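Local coordinates for protein monomethylamine methyltransferase MtmB1 (Methanosarcina barkeri, PDB 1NTH) that transfers the methyl group of monomethylamine to the corrinoid cofactor of its partner protein MtmC, a step of methanogenesis from methylamine, at residues Gly49-Thr54 and Glu400-Leu405; Met313-Ala318 and Ile354-Ser359; Asp406-Leu411 and Lys449-Leu454. One frame throughout, in Å; residues are numbered along the deposited sequence. Where two conformers were deposited one is given.

From the N terminus, the chain first lays down 49-54, in the loop joining helices 24-42 and 56-73, and contact 1 closes back on it some 350 residues later from helix 398-410. Contact 2 falls wholly within that span, setting helix 309-325 beside helix 343-359, two neighbours on the outside of the TIM barrel. Contact 3 opens only after contact 1 has closed, bringing the last helix, 438-454, against the C-terminal half of helix 398-410. That helix is shared by contacts 1 and 3. I52 packs on S359 and I354 on L408, so all three contacts join around helix 343-359.

Contact 1: Gly49-Thr54 and Glu400-Leu405; sequences GEFIPT and EVNVIL
N402 reaches out from helix 398-410 and plugs its amide into the backbone of the loop residues F51 and I52. Its CB does not yet point at the loop; CG, set opposite the carbonyl carbon (chi1 -82°), brings the amide to it. There OD1 accepts two backbone N-H groups. The bond from I52 N to N402 OD1 is 3.0 Å long, fairly straight, and lies on a lone pair in the carbonyl plane of N402; the one from F51 N to N402 OD1, at 2.9 Å, is more bent and comes from above that plane. On the other branch, N402 ND2 donates to I52 O at 3.0 Å with an N-H...O angle of 169°. The amide thus both receives from and gives to I52, which fixes its rotation. ND2 also donates to a water, which in turn donates to E50 OE2, and the same carboxylate oxygen takes a bond from T54 OG1 on its syn side. An alanine in place of N402 would probably leave the N-H groups of F51 and I52 and the carbonyl of I52 without their mates and set the loop free to shift.

One turn on, L405 lies over one face of the F51 ring, its CB 3.8 Å from the centroid and a little offset toward the rim, while L405 CD1 comes to 3.5 Å from F51 CB. N402 OD1 lies at the edge of the same ring.

The loop is wedged among helices: F51 rests on R309 and L312 of helix 309-325, I52 on S359 of helix 343-359, and the carbonyl of E50 accepts a hydrogen bond from W317 NE1, while L405 reaches I354 and T355.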
loop_
_atom_site.group_PDB
_atom_site.type_symbol
_atom_site.label_atom_id
_atom_site.label_comp_id
_atom_site.label_asym_id
_atom_site.label_seq_id
_atom_site.Cartn_x
_atom_site.Cartn_y
_atom_site.Cartn_z
ATOM N N GLY A 49 6.008 -30.781 -44.735
ATOM C CA GLY A 49 5.687 -31.693 -43.652
ATOM C C GLY A 49 6.357 -31.499 -42.303
ATOM O O GLY A 49 6.120 -32.287 -41.387
ATOM N N GLU A 50 7.191 -30.474 -42.164
ATOM C CA GLU A 50 7.866 -30.228 -40.890
ATOM C C GLU A 50 6.964 -29.506 -39.900
ATOM O O GLU A 50 6.190 -28.633 -40.286
ATOM C CB GLU A 50 9.121 -29.376 -41.089
ATOM C CG GLU A 50 10.284 -30.067 -41.765
ATOM C CD GLU A 50 11.578 -29.294 -41.582
ATOM O OE1 GLU A 50 11.620 -28.100 -41.953
ATOM O OE2 GLU A 50 12.554 -29.874 -41.060
ATOM N N PHE A 51 7.070 -29.871 -38.626
ATOM C CA PHE A 51 6.286 -29.216 -37.581
ATOM C C PHE A 51 7.043 -27.971 -37.132
ATOM O O PHE A 51 6.450 -26.917 -36.898
ATOM C CB PHE A 51 6.090 -30.140 -36.378
ATOM C CG PHE A 51 5.164 -31.286 -36.640
ATOM C CD1 PHE A 51 5.633 -32.455 -37.230
ATOM C CD2 PHE A 51 3.819 -31.196 -36.298
ATOM C CE1 PHE A 51 4.770 -33.521 -37.471
ATOM C CE2 PHE A 51 2.950 -32.253 -36.536
ATOM C CZ PHE A 51 3.428 -33.421 -37.122
ATOM N N ILE A 52 8.359 -28.110 -37.013
ATOM C CA ILE A 52 9.227 -27.010 -36.604
ATOM C C ILE A 52 10.243 -26.829 -37.725
ATOM O O ILE A 52 10.985 -27.754 -38.050
ATOM C CB ILE A 52 9.990 -27.344 -35.304
ATOM C CG1 ILE A 52 9.021 -27.858 -34.236
ATOM C CG2 ILE A 52 10.719 -26.107 -34.802
ATOM C CD1 ILE A 52 7.955 -26.867 -33.842
ATOM N N PRO A 53 10.303 -25.629 -38.322
ATOM C CA PRO A 53 11.240 -25.358 -39.418
ATOM C C PRO A 53 12.718 -25.406 -39.059
ATOM O O PRO A 53 13.115 -25.057 -37.947
ATOM C CB PRO A 53 10.821 -23.972 -39.894
ATOM C CG PRO A 53 10.361 -23.321 -38.623
ATOM C CD PRO A 53 9.535 -24.417 -37.980
ATOM N N THR A 54 13.520 -25.843 -40.026
ATOM C CA THR A 54 14.968 -25.932 -39.882
ATOM C C THR A 54 15.596 -25.216 -41.078
ATOM O O THR A 54 16.811 -25.244 -41.267
ATOM C CB THR A 54 15.450 -27.400 -39.863
ATOM O OG1 THR A 54 15.069 -28.050 -41.083
ATOM C CG2 THR A 54 14.833 -28.148 -38.691
ATOM N N GLU A 400 15.106 -34.382 -34.152
ATOM C CA GLU A 400 14.529 -35.456 -33.352
ATOM C C GLU A 400 13.088 -35.142 -32.960
ATOM O O GLU A 400 12.239 -36.032 -32.913
ATOM C CB GLU A 400 15.377 -35.693 -32.101
ATOM C CG GLU A 400 16.676 -36.438 -32.376
ATOM C CD GLU A 400 17.590 -36.493 -31.168
ATOM O OE1 GLU A 400 17.101 -36.808 -30.061
ATOM O OE2 GLU A 400 18.801 -36.228 -31.329
ATOM N N VAL A 401 12.816 -33.872 -32.679
ATOM C CA VAL A 401 11.473 -33.456 -32.301
ATOM C C VAL A 401 10.495 -33.698 -33.449
ATOM O O VAL A 401 9.401 -34.225 -33.239
ATOM C CB VAL A 401 11.440 -31.960 -31.911
ATOM C CG1 VAL A 401 10.002 -31.508 -31.689
ATOM C CG2 VAL A 401 12.263 -31.740 -30.648
ATOM N N ASN A 402 10.888 -33.317 -34.661
ATOM C CA ASN A 402 10.020 -33.511 -35.818
ATOM C C ASN A 402 9.684 -34.985 -36.028
ATOM O O ASN A 402 8.568 -35.323 -36.426
ATOM C CB ASN A 402 10.662 -32.925 -37.080
ATOM C CG ASN A 402 10.439 -31.430 -37.201
ATOM O OD1 ASN A 402 9.310 -30.950 -37.086
ATOM N ND2 ASN A 402 11.511 -30.686 -37.445
ATOM N N VAL A 403 10.645 -35.862 -35.752
ATOM C CA VAL A 403 10.415 -37.295 -35.904
ATOM C C VAL A 403 9.428 -37.780 -34.845
ATOM O O VAL A 403 8.496 -38.525 -35.147
ATOM C CB VAL A 403 11.732 -38.090 -35.774
ATOM C CG1 VAL A 403 11.441 -39.584 -35.692
ATOM C CG2 VAL A 403 12.628 -37.796 -36.970
ATOM N N ILE A 404 9.632 -37.351 -33.604
ATOM C CA ILE A 404 8.750 -37.742 -32.512
ATOM C C ILE A 404 7.318 -37.267 -32.756
ATOM O O ILE A 404 6.361 -38.015 -32.539
ATOM C CB ILE A 404 9.251 -37.169 -31.162
ATOM C CG1 ILE A 404 10.567 -37.846 -30.771
ATOM C CG2 ILE A 404 8.200 -37.377 -30.079
ATOM C CD1 ILE A 404 11.188 -37.310 -29.490
ATOM N N LEU A 405 7.171 -36.029 -33.219
ATOM C CA LEU A 405 5.845 -35.475 -33.479
ATOM C C LEU A 405 5.099 -36.239 -34.562
ATOM O O LEU A 405 3.897 -36.486 -34.440
ATOM C CB LEU A 405 5.950 -33.996 -33.863
ATOM C CG LEU A 405 6.226 -33.055 -32.687
ATOM C CD1 LEU A 405 6.504 -31.652 -33.202
ATOM C CD2 LEU A 405 5.033 -33.065 -31.736
HETATM O O HOH W 1 13.749 -31.929 -39.198
#

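Contact 2: Met313-Ala318 and Ile354-Ser359; sequences MIAGWA and ITDTAS
The carbonyl oxygen of T355 is gripped twice by S359, one of two residues that press on G316 of the facing helix. S359 OG donates to T355 O at 2.8 Å and S359 N at 2.9 Å, the two arriving from opposite faces of the carbonyl plane. The hydroxyl can fold back this way because chi1 of 67° places OG between the backbone N and the carbonyl carbon. The bond ties OG to its own helix, and CB becomes the part of S359 that meets the neighbour, 3.6 Å from G316 O.

A second touch comes one turn earlier. T355 directs CG2 at the same glycine, 4.0 Å from G316 CA, while its OG1 is turned to the carbonyl of A351. Even a CB on G316 would probably lie tight against this methyl group, so the bare backbone makes room for the approach. A315 adds a looser touch, its CB 4.4 Å from D356 OD1; that carboxylate oxygen is bound by N332 ND2. The interface is thus built of small groups, a glycine, an alanine, a serine and a threonine methyl, and the axes of the short segments come within 8.9 Å.

All five residues involved are buried. The two helices run almost parallel, 12° apart, with strand 330-333 between them in the chain: helix 309-325, that strand and helix 343-359 follow the alternating alpha and beta order of a TIM barrel, and this is the side-by-side packing of successive outer helices characteristic of that fold.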
loop_
_atom_site.group_PDB
_atom_site.type_symbol
_atom_site.label_atom_id
_atom_site.label_comp_id
_atom_site.label_asym_id
_atom_site.label_seq_id
_atom_site.Cartn_x
_atom_site.Cartn_y
_atom_site.Cartn_z
ATOM N N MET A 313 1.617 -27.645 -37.093
ATOM C CA MET A 313 2.578 -27.120 -38.060
ATOM C C MET A 313 2.461 -25.602 -38.159
ATOM O O MET A 313 3.466 -24.897 -38.244
ATOM C CB MET A 313 2.345 -27.748 -39.438
ATOM C CG MET A 313 2.732 -29.214 -39.514
ATOM S SD MET A 313 2.250 -29.957 -41.089
ATOM C CE MET A 313 3.388 -29.156 -42.208
ATOM N N ILE A 314 1.229 -25.102 -38.149
ATOM C CA ILE A 314 0.998 -23.665 -38.224
ATOM C C ILE A 314 1.630 -22.974 -37.015
ATOM O O ILE A 314 2.356 -21.990 -37.164
ATOM C CB ILE A 314 -0.516 -23.352 -38.269
ATOM C CG1 ILE A 314 -1.102 -23.877 -39.586
ATOM C CG2 ILE A 314 -0.757 -21.847 -38.134
ATOM C CD1 ILE A 314 -2.615 -23.907 -39.620
ATOM N N ALA A 315 1.365 -23.499 -35.824
ATOM C CA ALA A 315 1.913 -22.913 -34.603
ATOM C C ALA A 315 3.440 -23.007 -34.563
ATOM O O ALA A 315 4.121 -22.041 -34.206
ATOM C CB ALA A 315 1.317 -23.602 -33.380
ATOM N N GLY A 316 3.972 -24.170 -34.926
ATOM C CA GLY A 316 5.414 -24.361 -34.914
ATOM C C GLY A 316 6.156 -23.409 -35.832
ATOM O O GLY A 316 7.159 -22.813 -35.438
ATOM N N TRP A 317 5.668 -23.260 -37.059
ATOM C CA TRP A 317 6.307 -22.362 -38.012
ATOM C C TRP A 317 6.137 -20.899 -37.625
ATOM O O TRP A 317 7.077 -20.114 -37.734
ATOM C CB TRP A 317 5.760 -22.588 -39.428
ATOM C CG TRP A 317 6.402 -23.744 -40.130
ATOM C CD1 TRP A 317 6.156 -25.073 -39.930
ATOM C CD2 TRP A 317 7.433 -23.671 -41.122
ATOM N NE1 TRP A 317 6.972 -25.833 -40.738
ATOM C CE2 TRP A 317 7.765 -24.998 -41.480
ATOM C CE3 TRP A 317 8.108 -22.611 -41.745
ATOM C CZ2 TRP A 317 8.745 -25.294 -42.436
ATOM C CZ3 TRP A 317 9.085 -22.905 -42.697
ATOM C CH2 TRP A 317 9.391 -24.238 -43.032
ATOM N N ALA A 318 4.945 -20.528 -37.174
ATOM C CA ALA A 318 4.704 -19.142 -36.790
ATOM C C ALA A 318 5.611 -18.735 -35.626
ATOM O O ALA A 318 6.261 -17.689 -35.671
ATOM C CB ALA A 318 3.238 -18.948 -36.410
ATOM N N ILE A 354 5.070 -30.512 -26.958
ATOM C CA ILE A 354 6.340 -30.775 -27.623
ATOM C C ILE A 354 6.565 -29.708 -28.696
ATOM O O ILE A 354 7.634 -29.105 -28.778
ATOM C CB ILE A 354 6.344 -32.174 -28.287
ATOM C CG1 ILE A 354 6.340 -33.258 -27.207
ATOM C CG2 ILE A 354 7.549 -32.315 -29.215
ATOM C CD1 ILE A 354 6.085 -34.664 -27.745
ATOM N N THR A 355 5.537 -29.469 -29.503
ATOM C CA THR A 355 5.609 -28.484 -30.574
ATOM C C THR A 355 5.871 -27.072 -30.052
ATOM O O THR A 355 6.760 -26.376 -30.546
ATOM C CB THR A 355 4.303 -28.468 -31.390
ATOM O OG1 THR A 355 4.043 -29.785 -31.895
ATOM C CG2 THR A 355 4.405 -27.487 -32.553
ATOM N N ASP A 356 5.094 -26.654 -29.057
ATOM C CA ASP A 356 5.239 -25.317 -28.487
ATOM C C ASP A 356 6.591 -25.097 -27.816
ATOM O O ASP A 356 7.216 -24.049 -27.980
ATOM C CB ASP A 356 4.125 -25.045 -27.472
ATOM C CG ASP A 356 2.759 -24.919 -28.122
ATOM O OD1 ASP A 356 2.704 -24.617 -29.336
ATOM O OD2 ASP A 356 1.745 -25.105 -27.416
ATOM N N THR A 357 7.040 -26.083 -27.051
ATOM C CA THR A 357 8.320 -25.975 -26.365
ATOM C C THR A 357 9.478 -25.888 -27.357
ATOM O O THR A 357 10.313 -24.985 -27.278
ATOM C CB THR A 357 8.537 -27.181 -25.425
ATOM O OG1 THR A 357 7.493 -27.209 -24.444
ATOM C CG2 THR A 357 9.886 -27.085 -24.726
ATOM N N ALA A 358 9.522 -26.813 -28.309
ATOM C CA ALA A 358 10.602 -26.817 -29.288
ATOM C C ALA A 358 10.573 -25.624 -30.240
ATOM O O ALA A 358 11.624 -25.158 -30.675
ATOM C CB ALA A 358 10.571 -28.114 -30.082
ATOM N N SER A 359 9.382 -25.121 -30.555
ATOM C CA SER A 359 9.276 -23.992 -31.479
ATOM C C SER A 359 9.622 -22.647 -30.847
ATOM O O SER A 359 9.736 -21.644 -31.548
ATOM C CB SER A 359 7.873 -23.934 -32.105
ATOM O OG SER A 359 6.870 -23.632 -31.150
#

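Contact 3: Asp406-Leu411 and Lys449-Leu454; sequences DKLVSL and KKLEDL
The C-terminal helix 438-454 packs its C-terminal part, around L451 and L454, on the C-terminal part of helix 398-410, the two helices running in broadly opposite directions, 146° apart, with L454 fitted among K407, L408 and L411. The two methyls of L454 divide the work. L454 CD1 lies 3.8 Å from L408 CB, the two side chains crossing at about a right angle, and comes to 4.1 Å from L411 CD1, where the leucines meet tip to tip. L454 CD2 turns to the aliphatic part of K407 and touches K407 CB at 3.9 Å; here the side chains slide past each other in opposite directions. With CG set opposite the carbonyl carbon (chi1 -69°), L454 points its methyl fork at the other helix.

Deeper in the interface, L451 CD2 meets both methyls of L408, 3.9 Å from L408 CD1 and from L408 CD2. L408 can present its fork to this leucine because its CG stands opposite the backbone N (chi1 178°). L408 also rests on L347, A351 and I354 of helix 343-359, and L451 on M385 and V389 of helix 380-393, so this pair belongs to a larger apolar core.

The polar part involves the exposed K407, which, extended beyond CG, brings NZ to a water that accepts from it and donates to L454 O at 2.7 Å. This water links the lysine to a carbonyl near the C terminus of helix 438-454, where the positive charge is likely to suit the negative end of the helix dipole.

The axes of the short segments approach to 10.7 Å, a spacing bridged by leucines and the aliphatic part of K407: a leucine-based helix-helix interface that lays helix 438-454 against helix 398-410, beside helices 343-359 and 380-393 of the TIM barrel.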
loop_
_atom_site.group_PDB
_atom_site.type_symbol
_atom_site.label_atom_id
_atom_site.label_comp_id
_atom_site.label_asym_id
_atom_site.label_seq_id
_atom_site.Cartn_x
_atom_site.Cartn_y
_atom_site.Cartn_z
ATOM N N ASP A 406 5.803 -36.613 -35.622
ATOM C CA ASP A 406 5.161 -37.352 -36.702
ATOM C C ASP A 406 4.604 -38.673 -36.178
ATOM O O ASP A 406 3.490 -39.067 -36.524
ATOM C CB ASP A 406 6.155 -37.616 -37.835
ATOM C CG ASP A 406 5.539 -38.402 -38.978
ATOM O OD1 ASP A 406 4.486 -37.975 -39.500
ATOM O OD2 ASP A 406 6.106 -39.448 -39.352
ATOM N N LYS A 407 5.376 -39.349 -35.332
ATOM C CA LYS A 407 4.943 -40.624 -34.767
ATOM C C LYS A 407 3.811 -40.453 -33.761
ATOM O O LYS A 407 2.870 -41.248 -33.730
ATOM C CB LYS A 407 6.112 -41.327 -34.074
ATOM C CG LYS A 407 7.254 -41.724 -34.990
ATOM C CD LYS A 407 8.355 -42.406 -34.196
ATOM C CE LYS A 407 9.526 -42.795 -35.083
ATOM N NZ LYS A 407 10.619 -43.433 -34.292
ATOM N N LEU A 408 3.911 -39.417 -32.934
ATOM C CA LEU A 408 2.903 -39.161 -31.913
ATOM C C LEU A 408 1.555 -38.764 -32.497
ATOM O O LEU A 408 0.523 -39.325 -32.129
ATOM C CB LEU A 408 3.393 -38.071 -30.953
ATOM C CG LEU A 408 2.427 -37.641 -29.844
ATOM C CD1 LEU A 408 1.960 -38.850 -29.040
ATOM C CD2 LEU A 408 3.128 -36.634 -28.943
ATOM N N VAL A 409 1.558 -37.799 -33.408
ATOM C CA VAL A 409 0.313 -37.351 -34.009
ATOM C C VAL A 409 -0.373 -38.504 -34.740
ATOM O O VAL A 409 -1.601 -38.573 -34.791
ATOM C CB VAL A 409 0.559 -36.178 -34.981
ATOM C CG1 VAL A 409 -0.745 -35.776 -35.663
ATOM C CG2 VAL A 409 1.139 -34.987 -34.212
ATOM N N SER A 410 0.422 -39.417 -35.290
ATOM C CA SER A 410 -0.123 -40.570 -36.002
ATOM C C SER A 410 -0.883 -41.503 -35.065
ATOM O O SER A 410 -1.733 -42.279 -35.503
ATOM C CB SER A 410 0.999 -41.350 -36.695
ATOM O OG SER A 410 1.538 -40.615 -37.779
ATOM N N LEU A 411 -0.582 -41.425 -33.772
ATOM C CA LEU A 411 -1.242 -42.277 -32.792
ATOM C C LEU A 411 -2.688 -41.885 -32.499
ATOM O O LEU A 411 -3.440 -42.684 -31.943
ATOM C CB LEU A 411 -0.454 -42.296 -31.478
ATOM C CG LEU A 411 0.938 -42.934 -31.477
ATOM C CD1 LEU A 411 1.531 -42.854 -30.079
ATOM C CD2 LEU A 411 0.841 -44.383 -31.929
ATOM N N LYS A 449 4.151 -43.615 -20.592
ATOM C CA LYS A 449 4.920 -44.750 -21.090
ATOM C C LYS A 449 5.030 -44.718 -22.610
ATOM O O LYS A 449 6.095 -44.981 -23.166
ATOM C CB LYS A 449 4.274 -46.064 -20.640
ATOM C CG LYS A 449 4.974 -47.314 -21.163
ATOM C CD LYS A 449 6.445 -47.334 -20.778
ATOM C CE LYS A 449 7.153 -48.549 -21.362
ATOM N NZ LYS A 449 6.559 -49.821 -20.866
ATOM N N LYS A 450 3.930 -44.393 -23.282
ATOM C CA LYS A 450 3.934 -44.328 -24.737
ATOM C C LYS A 450 4.853 -43.220 -25.232
ATOM O O LYS A 450 5.514 -43.365 -26.260
ATOM C CB LYS A 450 2.516 -44.116 -25.270
ATOM C CG LYS A 450 1.631 -45.339 -25.107
ATOM C CD LYS A 450 0.317 -45.202 -25.855
ATOM C CE LYS A 450 -0.497 -46.483 -25.741
ATOM N NZ LYS A 450 -1.740 -46.435 -26.556
ATOM N N LEU A 451 4.897 -42.113 -24.500
ATOM C CA LEU A 451 5.756 -41.000 -24.884
ATOM C C LEU A 451 7.221 -41.392 -24.720
ATOM O O LEU A 451 8.069 -41.007 -25.522
ATOM C CB LEU A 451 5.432 -39.766 -24.036
ATOM C CG LEU A 451 4.058 -39.138 -24.300
ATOM C CD1 LEU A 451 3.781 -38.047 -23.274
ATOM C CD2 LEU A 451 4.014 -38.568 -25.715
ATOM N N GLU A 452 7.518 -42.161 -23.679
ATOM C CA GLU A 452 8.888 -42.602 -23.447
ATOM C C GLU A 452 9.320 -43.548 -24.563
ATOM O O GLU A 452 10.461 -43.500 -25.021
ATOM C CB GLU A 452 9.004 -43.305 -22.094
ATOM C CG GLU A 452 8.684 -42.407 -20.912
ATOM C CD GLU A 452 8.884 -43.099 -19.579
ATOM O OE1 GLU A 452 8.323 -44.199 -19.389
ATOM O OE2 GLU A 452 9.597 -42.542 -18.718
ATOM N N ASP A 453 8.404 -44.403 -25.005
ATOM C CA ASP A 453 8.720 -45.342 -26.074
ATOM C C ASP A 453 9.017 -44.599 -27.371
ATOM O O ASP A 453 9.734 -45.109 -28.230
ATOM C CB ASP A 453 7.571 -46.331 -26.292
ATOM C CG ASP A 453 7.369 -47.262 -25.109
ATOM O OD1 ASP A 453 8.341 -47.491 -24.357
ATOM O OD2 ASP A 453 6.243 -47.777 -24.940
ATOM N N LEU A 454 8.470 -43.394 -27.511
ATOM C CA LEU A 454 8.707 -42.599 -28.713
ATOM C C LEU A 454 10.046 -41.872 -28.648
ATOM O O LEU A 454 10.532 -41.365 -29.659
ATOM C CB LEU A 454 7.577 -41.587 -28.923
ATOM C CG LEU A 454 6.212 -42.167 -29.301
ATOM C CD1 LEU A 454 5.209 -41.039 -29.485
ATOM C CD2 LEU A 454 6.338 -42.979 -30.584
HETATM O O HOH W 2 11.215 -41.034 -32.252
#